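Local coordinates for protein prolyl oligopeptidase (Novosphingobium capsulatum, PDB 1YR2) that probably cleaves oligopeptides after proline, and to a lesser extent alanine, as a serine endopeptidase of the S9A family, at residues S427-A432 and F459-V464; P404-A409 and L502-S507; F477-K482 and T512-G517. All coordinates share one frame; numbering follows the deposited sequence.

Interaction 1: residues S427-A432 and F459-V464; sequences SFTQPA and FRVEQV
Thr429 and Val461 both carry this contact: Thr429 meets two residues of the facing segment and Val461 meets three. The methyl CG2 of Thr429 sits 3.6 Å from CB of Phe459 and reaches the ring obliquely at CG. Val461 spreads its two methyls between neighbours: CG1 comes in at the edge of the Phe428 ring, near its plane, 4.1 Å from CD2, while CG2 lies 3.8 Å from OG of Ser427 and also near OG1 of Thr429. With CG1 anti to the backbone N (chi1 175°), Val461 turns both branches to the turn opposite.

The polar link is indirect: a water 3.2 Å from OG1 of Thr429 donates to O of Phe459, 2.8 Å from the water oxygen. The hydroxyl of Ser427 is bound elsewhere, to the carbonyl O of Ile406.

A type I turn from Ser427 to Gln430, closed by N of Gln430 on O of Ser427 at 3.1 Å, presents the three side chains together. Behind them, Met511 touches Thr429 and Phe459, and Val479 touches Phe428 and Thr429. The arrangement is a propeller–hydrolase interface: a turn in the last four-stranded propeller blade packs on the outermost strand 459-467 of the alpha/beta-hydrolase sheet.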
# COMPACT_ATOMS: atom_id res chain seq x y z
N SER A 427 -7.47 4.00 -6.84
CA SER A 427 -6.55 4.90 -7.50
C SER A 427 -6.51 6.22 -6.77
O SER A 427 -7.15 6.36 -5.76
CB SER A 427 -6.94 5.12 -8.98
OG SER A 427 -5.82 5.63 -9.70
N PHE A 428 -5.76 7.20 -7.28
CA PHE A 428 -5.60 8.47 -6.58
C PHE A 428 -6.93 9.19 -6.37
O PHE A 428 -7.07 9.94 -5.41
CB PHE A 428 -4.60 9.37 -7.29
CG PHE A 428 -3.27 8.75 -7.45
CD1 PHE A 428 -2.44 8.60 -6.37
CD2 PHE A 428 -2.85 8.24 -8.70
CE1 PHE A 428 -1.20 8.00 -6.49
CE2 PHE A 428 -1.57 7.68 -8.85
CZ PHE A 428 -0.76 7.54 -7.72
N THR A 429 -7.93 8.92 -7.22
CA THR A 429 -9.24 9.54 -7.03
C THR A 429 -10.33 8.52 -6.86
O THR A 429 -11.52 8.84 -7.03
CB THR A 429 -9.59 10.42 -8.22
OG1 THR A 429 -9.44 9.63 -9.42
CG2 THR A 429 -8.56 11.55 -8.31
N GLN A 430 -9.96 7.33 -6.46
CA GLN A 430 -10.91 6.24 -6.24
C GLN A 430 -10.54 5.45 -5.01
O GLN A 430 -9.66 4.57 -5.05
CB GLN A 430 -10.99 5.36 -7.49
CG GLN A 430 -11.90 4.15 -7.39
CD GLN A 430 -13.31 4.55 -7.18
OE1 GLN A 430 -13.99 4.92 -8.13
NE2 GLN A 430 -13.77 4.51 -5.93
N PRO A 431 -11.18 5.72 -3.88
CA PRO A 431 -11.02 4.82 -2.74
C PRO A 431 -11.41 3.39 -3.13
O PRO A 431 -12.29 3.21 -3.97
CB PRO A 431 -11.98 5.40 -1.69
CG PRO A 431 -12.24 6.81 -2.15
CD PRO A 431 -12.15 6.79 -3.62
N ALA A 432 -10.77 2.40 -2.51
CA ALA A 432 -10.90 1.02 -2.90
C ALA A 432 -12.38 0.71 -3.02
O ALA A 432 -13.15 0.99 -2.12
CB ALA A 432 -10.30 0.12 -1.91
N PHE A 459 -12.61 13.44 -12.13
CA PHE A 459 -11.16 13.59 -12.05
C PHE A 459 -10.54 12.64 -13.07
O PHE A 459 -11.17 11.63 -13.44
CB PHE A 459 -10.65 13.22 -10.66
CG PHE A 459 -11.27 13.99 -9.58
CD1 PHE A 459 -12.51 13.62 -9.09
CD2 PHE A 459 -10.65 15.12 -9.07
CE1 PHE A 459 -13.13 14.42 -8.14
CE2 PHE A 459 -11.27 15.86 -8.09
CZ PHE A 459 -12.50 15.49 -7.65
N ARG A 460 -9.31 12.93 -13.47
CA ARG A 460 -8.58 12.11 -14.41
C ARG A 460 -7.19 11.80 -13.89
O ARG A 460 -6.48 12.73 -13.49
CB ARG A 460 -8.44 12.92 -15.70
CG ARG A 460 -8.20 12.12 -16.93
CD ARG A 460 -8.27 12.97 -18.23
NE ARG A 460 -9.64 13.30 -18.62
CZ ARG A 460 -10.15 14.54 -18.71
NH1 ARG A 460 -9.42 15.62 -18.45
NH2 ARG A 460 -11.42 14.70 -19.07
N VAL A 461 -6.80 10.52 -13.90
CA VAL A 461 -5.41 10.12 -13.64
C VAL A 461 -4.77 9.90 -15.01
O VAL A 461 -5.29 9.10 -15.79
CB VAL A 461 -5.34 8.79 -12.85
CG1 VAL A 461 -3.92 8.30 -12.67
CG2 VAL A 461 -6.01 8.95 -11.49
N GLU A 462 -3.67 10.58 -15.28
CA GLU A 462 -2.95 10.39 -16.55
C GLU A 462 -1.57 9.85 -16.23
O GLU A 462 -1.13 9.98 -15.11
CB GLU A 462 -2.81 11.75 -17.24
CG GLU A 462 -4.12 12.24 -17.82
CD GLU A 462 -3.99 13.57 -18.55
OE1 GLU A 462 -3.50 13.61 -19.69
OE2 GLU A 462 -4.39 14.59 -17.97
N GLN A 463 -0.90 9.20 -17.18
CA GLN A 463 0.47 8.78 -16.99
C GLN A 463 1.30 9.20 -18.18
O GLN A 463 0.83 9.16 -19.30
CB GLN A 463 0.58 7.24 -16.79
CG GLN A 463 2.02 6.70 -16.60
CD GLN A 463 2.06 5.20 -16.36
OE1 GLN A 463 1.47 4.43 -17.14
NE2 GLN A 463 2.71 4.78 -15.26
N VAL A 464 2.49 9.72 -17.91
CA VAL A 464 3.43 10.11 -18.93
C VAL A 464 4.75 9.43 -18.66
O VAL A 464 4.97 8.88 -17.59
CB VAL A 464 3.61 11.65 -19.02
CG1 VAL A 464 2.25 12.29 -19.33
CG2 VAL A 464 4.21 12.23 -17.73
O HOH W 1 -10.82 9.09 -12.20

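Interaction 2: residues P404-A409 and L502-S507; sequences PGIGSA and LTPWFS
Ser408 and Pro504 meet where the beta-propeller faces the alpha/beta-hydrolase domain, the two-domain architecture of the prolyl oligopeptidase family. Ser408 begins strand 408-413, an edge strand of the last propeller blade, whereas Pro504 lies in the loop leading to helix 508-514 of the hydrolase. The closest pair of CA atoms is that of Gly407 and Pro504, 5.2 Å apart, and 159 Å² is buried in all.

One direct hydrogen bond spans the segments. OG of Ser408 donates to O of Pro504 over 2.7 Å, arriving in the carbonyl plane on a lone pair, with a C=O...donor angle of 128°. Its chi1 of -70° sets OG anti to its own carbonyl carbon and turns the hydroxyl to the proline loop. Replacing this serine with an alanine would probably leave the Pro504 carbonyl without this donor and open a small gap beside the proline ring.

The apolar part is built round the Pro504 ring. Its CB and CG each lie 3.8 Å from CA of Gly407, so the ring lies against the main chain there. CG also meets the methyl CG2 of Ile406 at 4.3 Å, though the rest of that side chain leads away. Lys385, Ser427 and Phe428 touch the proline from neighbouring parts of the structure.

Van der Waals contacts complete the setting of the hydroxyl: CB of Thr503 is 3.8 Å from OG of Ser408, and CD of Pro504 comes within 3.3 Å of that same oxygen.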
# COMPACT_ATOMS: atom_id res chain seq x y z
N PRO A 404 -11.93 1.21 -14.91
CA PRO A 404 -12.49 2.57 -15.00
C PRO A 404 -11.45 3.63 -15.40
O PRO A 404 -11.83 4.64 -15.98
CB PRO A 404 -13.01 2.86 -13.57
CG PRO A 404 -13.03 1.65 -12.87
CD PRO A 404 -12.10 0.68 -13.55
N GLY A 405 -10.19 3.38 -15.11
CA GLY A 405 -9.11 4.28 -15.46
C GLY A 405 -7.79 3.68 -14.94
O GLY A 405 -7.75 2.50 -14.54
N ILE A 406 -6.74 4.47 -14.93
CA ILE A 406 -5.44 4.05 -14.36
C ILE A 406 -5.59 3.81 -12.86
O ILE A 406 -6.12 4.64 -12.17
CB ILE A 406 -4.35 5.10 -14.67
CG1 ILE A 406 -3.96 5.02 -16.15
CG2 ILE A 406 -3.09 4.87 -13.83
CD1 ILE A 406 -3.13 6.25 -16.62
N GLY A 407 -5.10 2.68 -12.38
CA GLY A 407 -5.18 2.38 -10.96
C GLY A 407 -4.55 1.07 -10.56
O GLY A 407 -3.67 0.54 -11.23
N SER A 408 -4.91 0.60 -9.37
CA SER A 408 -4.36 -0.63 -8.84
C SER A 408 -5.50 -1.64 -8.59
O SER A 408 -6.55 -1.32 -7.99
CB SER A 408 -3.64 -0.35 -7.55
OG SER A 408 -2.45 0.39 -7.81
N ALA A 409 -5.29 -2.87 -9.04
CA ALA A 409 -6.28 -3.92 -8.80
C ALA A 409 -5.78 -4.79 -7.64
O ALA A 409 -4.63 -5.21 -7.61
CB ALA A 409 -6.51 -4.76 -10.01
N LEU A 502 5.75 2.79 -6.19
CA LEU A 502 4.65 3.69 -5.91
C LEU A 502 3.54 3.54 -6.94
O LEU A 502 3.33 4.41 -7.79
CB LEU A 502 5.13 5.12 -5.81
CG LEU A 502 5.98 5.44 -4.60
CD1 LEU A 502 6.23 6.95 -4.62
CD2 LEU A 502 5.31 5.03 -3.30
N THR A 503 2.82 2.45 -6.84
CA THR A 503 1.66 2.20 -7.68
C THR A 503 0.48 2.98 -7.14
O THR A 503 0.53 3.40 -6.02
CB THR A 503 1.31 0.71 -7.70
OG1 THR A 503 1.23 0.20 -6.37
CG2 THR A 503 2.43 -0.09 -8.29
N PRO A 504 -0.56 3.22 -7.95
CA PRO A 504 -1.65 4.08 -7.48
C PRO A 504 -2.34 3.59 -6.19
O PRO A 504 -2.55 2.41 -6.01
CB PRO A 504 -2.64 4.08 -8.66
CG PRO A 504 -1.78 3.82 -9.87
CD PRO A 504 -0.77 2.80 -9.36
N TRP A 505 -2.73 4.53 -5.36
CA TRP A 505 -3.53 4.27 -4.18
C TRP A 505 -4.33 5.52 -3.86
O TRP A 505 -4.03 6.60 -4.37
CB TRP A 505 -2.65 3.85 -3.00
CG TRP A 505 -1.98 4.96 -2.23
CD1 TRP A 505 -2.38 5.46 -1.03
CD2 TRP A 505 -0.81 5.68 -2.60
NE1 TRP A 505 -1.54 6.48 -0.63
CE2 TRP A 505 -0.56 6.63 -1.59
CE3 TRP A 505 0.04 5.65 -3.70
CZ2 TRP A 505 0.51 7.50 -1.63
CZ3 TRP A 505 1.14 6.52 -3.74
CH2 TRP A 505 1.35 7.43 -2.70
N PHE A 506 -5.30 5.39 -2.98
CA PHE A 506 -6.11 6.53 -2.59
C PHE A 506 -5.58 7.14 -1.32
O PHE A 506 -5.53 6.48 -0.28
CB PHE A 506 -7.62 6.16 -2.43
CG PHE A 506 -8.44 7.34 -2.01
CD1 PHE A 506 -8.74 8.31 -2.91
CD2 PHE A 506 -8.79 7.53 -0.68
CE1 PHE A 506 -9.43 9.49 -2.53
CE2 PHE A 506 -9.49 8.68 -0.28
CZ PHE A 506 -9.80 9.66 -1.22
N SER A 507 -5.18 8.41 -1.40
CA SER A 507 -4.73 9.21 -0.29
C SER A 507 -5.72 10.34 -0.08
O SER A 507 -5.90 11.16 -0.98
CB SER A 507 -3.37 9.86 -0.64
OG SER A 507 -3.02 10.85 0.29

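Interaction 3: residues F477-K482 and T512-G517; sequences FIVRRK and TWIDSG
A strand-to-helix-end contact, part apolar and part ionic, joins the end of strand 473-481 to the C-terminal turn of helix 508-514 within the alpha/beta-hydrolase domain. The apolar part rests on Ile514. Its CD1 packs 3.7 Å from CG1 of Val479, the two side chains crossing at a slant, and its CG2 reaches the main chain at N of Arg481, 3.8 Å away. That same backbone N donates a hydrogen bond to a water, which in turn donates to O of Ile514, so one solvent molecule bridges strand and helix end.

Arg481 supplies the ionic part. CG stands anti to the backbone N (chi1 -160°) and the chain bends at chi3 (57°), which carries the guanidinium over the turn following the helix. NH1 donates to OD1 of Asp515 over 3.1 Å with an N-H...O angle of 163°. The acceptor lies in the guanidinium plane, yet the donor approaches from above the carboxylate plane, and the two flat groups stand nearly perpendicular. One guanidinium face meets O of Ile514 and CA of Gly517, the latter 3.5 Å from NH2. Gly517, at positive phi, is the C-prime residue of a Schellman motif, with its N bonded to O of Ile514 at 3.2 Å.

Both charged groups have further partners: NE of Arg481 pairs with Asp483 and NH2 with the carbonyl of Arg722, while OD2 of Asp515 pairs with Arg101. Gripped at NE, NH1 and NH2, the guanidinium is probably fixed in rotation, its charge balanced by the carboxylates of Asp515 and Asp483. The positive group, set beside carbonyl oxygens at the helix's C-terminal end, is likely to be stabilised there by the helix dipole.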
# COMPACT_ATOMS: atom_id res chain seq x y z
N PHE A 477 2.67 9.99 -12.90
CA PHE A 477 1.22 10.13 -12.85
C PHE A 477 0.90 11.59 -12.64
O PHE A 477 1.61 12.29 -11.89
CB PHE A 477 0.59 9.38 -11.66
CG PHE A 477 0.75 7.90 -11.70
CD1 PHE A 477 0.18 7.15 -12.71
CD2 PHE A 477 1.52 7.24 -10.75
CE1 PHE A 477 0.37 5.79 -12.78
CE2 PHE A 477 1.69 5.85 -10.80
CZ PHE A 477 1.09 5.14 -11.82
N ILE A 478 -0.11 12.08 -13.32
CA ILE A 478 -0.60 13.45 -13.14
C ILE A 478 -2.10 13.36 -12.94
O ILE A 478 -2.81 12.74 -13.76
CB ILE A 478 -0.29 14.25 -14.42
CG1 ILE A 478 1.21 14.36 -14.62
CG2 ILE A 478 -0.86 15.69 -14.32
CD1 ILE A 478 1.56 14.71 -16.02
N VAL A 479 -2.61 13.96 -11.87
CA VAL A 479 -3.97 13.75 -11.46
C VAL A 479 -4.59 15.10 -11.27
O VAL A 479 -4.08 15.93 -10.54
CB VAL A 479 -4.04 13.01 -10.10
CG1 VAL A 479 -5.48 12.65 -9.79
CG2 VAL A 479 -3.20 11.77 -10.15
N ARG A 480 -5.68 15.34 -11.96
CA ARG A 480 -6.33 16.66 -11.93
C ARG A 480 -7.82 16.52 -12.02
O ARG A 480 -8.34 15.65 -12.73
CB ARG A 480 -5.90 17.45 -13.14
CG ARG A 480 -4.49 17.99 -13.03
CD ARG A 480 -3.96 18.64 -14.29
NE ARG A 480 -3.78 17.67 -15.38
CZ ARG A 480 -3.16 17.98 -16.50
NH1 ARG A 480 -2.68 19.20 -16.68
NH2 ARG A 480 -3.03 17.08 -17.47
N ARG A 481 -8.52 17.39 -11.32
CA ARG A 481 -9.93 17.55 -11.53
C ARG A 481 -10.23 18.06 -12.97
O ARG A 481 -9.40 18.70 -13.58
CB ARG A 481 -10.47 18.50 -10.46
CG ARG A 481 -11.96 18.41 -10.23
CD ARG A 481 -12.33 19.23 -9.00
NE ARG A 481 -11.89 20.62 -9.14
CZ ARG A 481 -11.88 21.51 -8.16
NH1 ARG A 481 -12.21 21.14 -6.94
NH2 ARG A 481 -11.49 22.76 -8.39
N LYS A 482 -11.42 17.73 -13.47
CA LYS A 482 -11.78 17.97 -14.87
C LYS A 482 -12.10 19.46 -15.20
O LYS A 482 -12.37 19.80 -16.36
CB LYS A 482 -12.94 17.06 -15.31
CG LYS A 482 -12.52 15.64 -15.52
CD LYS A 482 -13.63 14.75 -16.09
CE LYS A 482 -13.09 13.33 -16.32
NZ LYS A 482 -14.22 12.45 -16.65
N THR A 512 -7.42 15.98 -1.15
CA THR A 512 -7.75 17.30 -0.64
C THR A 512 -7.15 18.36 -1.58
O THR A 512 -7.81 19.36 -1.92
CB THR A 512 -7.20 17.48 0.81
OG1 THR A 512 -7.81 16.54 1.69
CG2 THR A 512 -7.51 18.90 1.40
N TRP A 513 -5.88 18.19 -1.95
CA TRP A 513 -5.22 19.11 -2.87
C TRP A 513 -5.90 19.11 -4.23
O TRP A 513 -6.23 20.16 -4.74
CB TRP A 513 -3.75 18.74 -3.05
CG TRP A 513 -2.94 19.60 -3.91
CD1 TRP A 513 -2.64 19.41 -5.21
CD2 TRP A 513 -2.26 20.81 -3.51
NE1 TRP A 513 -1.83 20.41 -5.66
CE2 TRP A 513 -1.57 21.28 -4.64
CE3 TRP A 513 -2.14 21.50 -2.32
CZ2 TRP A 513 -0.77 22.41 -4.61
CZ3 TRP A 513 -1.32 22.64 -2.28
CH2 TRP A 513 -0.67 23.09 -3.42
N ILE A 514 -6.12 17.93 -4.80
CA ILE A 514 -6.73 17.82 -6.14
C ILE A 514 -8.15 18.39 -6.17
O ILE A 514 -8.52 19.11 -7.10
CB ILE A 514 -6.74 16.36 -6.57
CG1 ILE A 514 -5.29 15.80 -6.62
CG2 ILE A 514 -7.51 16.21 -7.90
CD1 ILE A 514 -5.21 14.29 -6.47
N ASP A 515 -8.94 18.10 -5.12
CA ASP A 515 -10.29 18.61 -5.04
C ASP A 515 -10.38 20.00 -4.42
O ASP A 515 -11.49 20.48 -4.08
CB ASP A 515 -11.19 17.63 -4.35
CG ASP A 515 -12.67 17.91 -4.64
OD1 ASP A 515 -13.02 18.34 -5.76
OD2 ASP A 515 -13.53 17.73 -3.79
N SER A 516 -9.22 20.67 -4.32
CA SER A 516 -9.16 22.10 -4.05
C SER A 516 -8.69 22.91 -5.28
O SER A 516 -8.52 24.11 -5.19
CB SER A 516 -8.24 22.34 -2.84
OG SER A 516 -8.81 21.74 -1.67
N GLY A 517 -8.55 22.26 -6.44
CA GLY A 517 -8.10 22.88 -7.68
C GLY A 517 -6.61 22.84 -7.98
O GLY A 517 -6.12 23.61 -8.83
O HOH W 2 -7.40 19.55 -9.61

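In the fold
Interactions 1 and 2 both join the beta-propeller to the alpha/beta-hydrolase domain, their centres about 6 Å apart, and the Ser427–Ile406 hydrogen bond connects them. Interaction 3 lies on the hydrolase side, its centre about 9 Å from that of interaction 1 and about 14 Å from that of interaction 2. Strands 459-467 and 473-481 are neighbours in one mixed sheet, shared by interactions 1 and 3. Phe477, reached by Ile406 and Pro504, ties interaction 2 to that sheet. Along the chain, interaction 1 falls between the segments of interaction 2, which alternate with those of interaction 3. At the domain interface, interactions 1 and 2 probably bear on interdomain motions linked to catalysis and specificity.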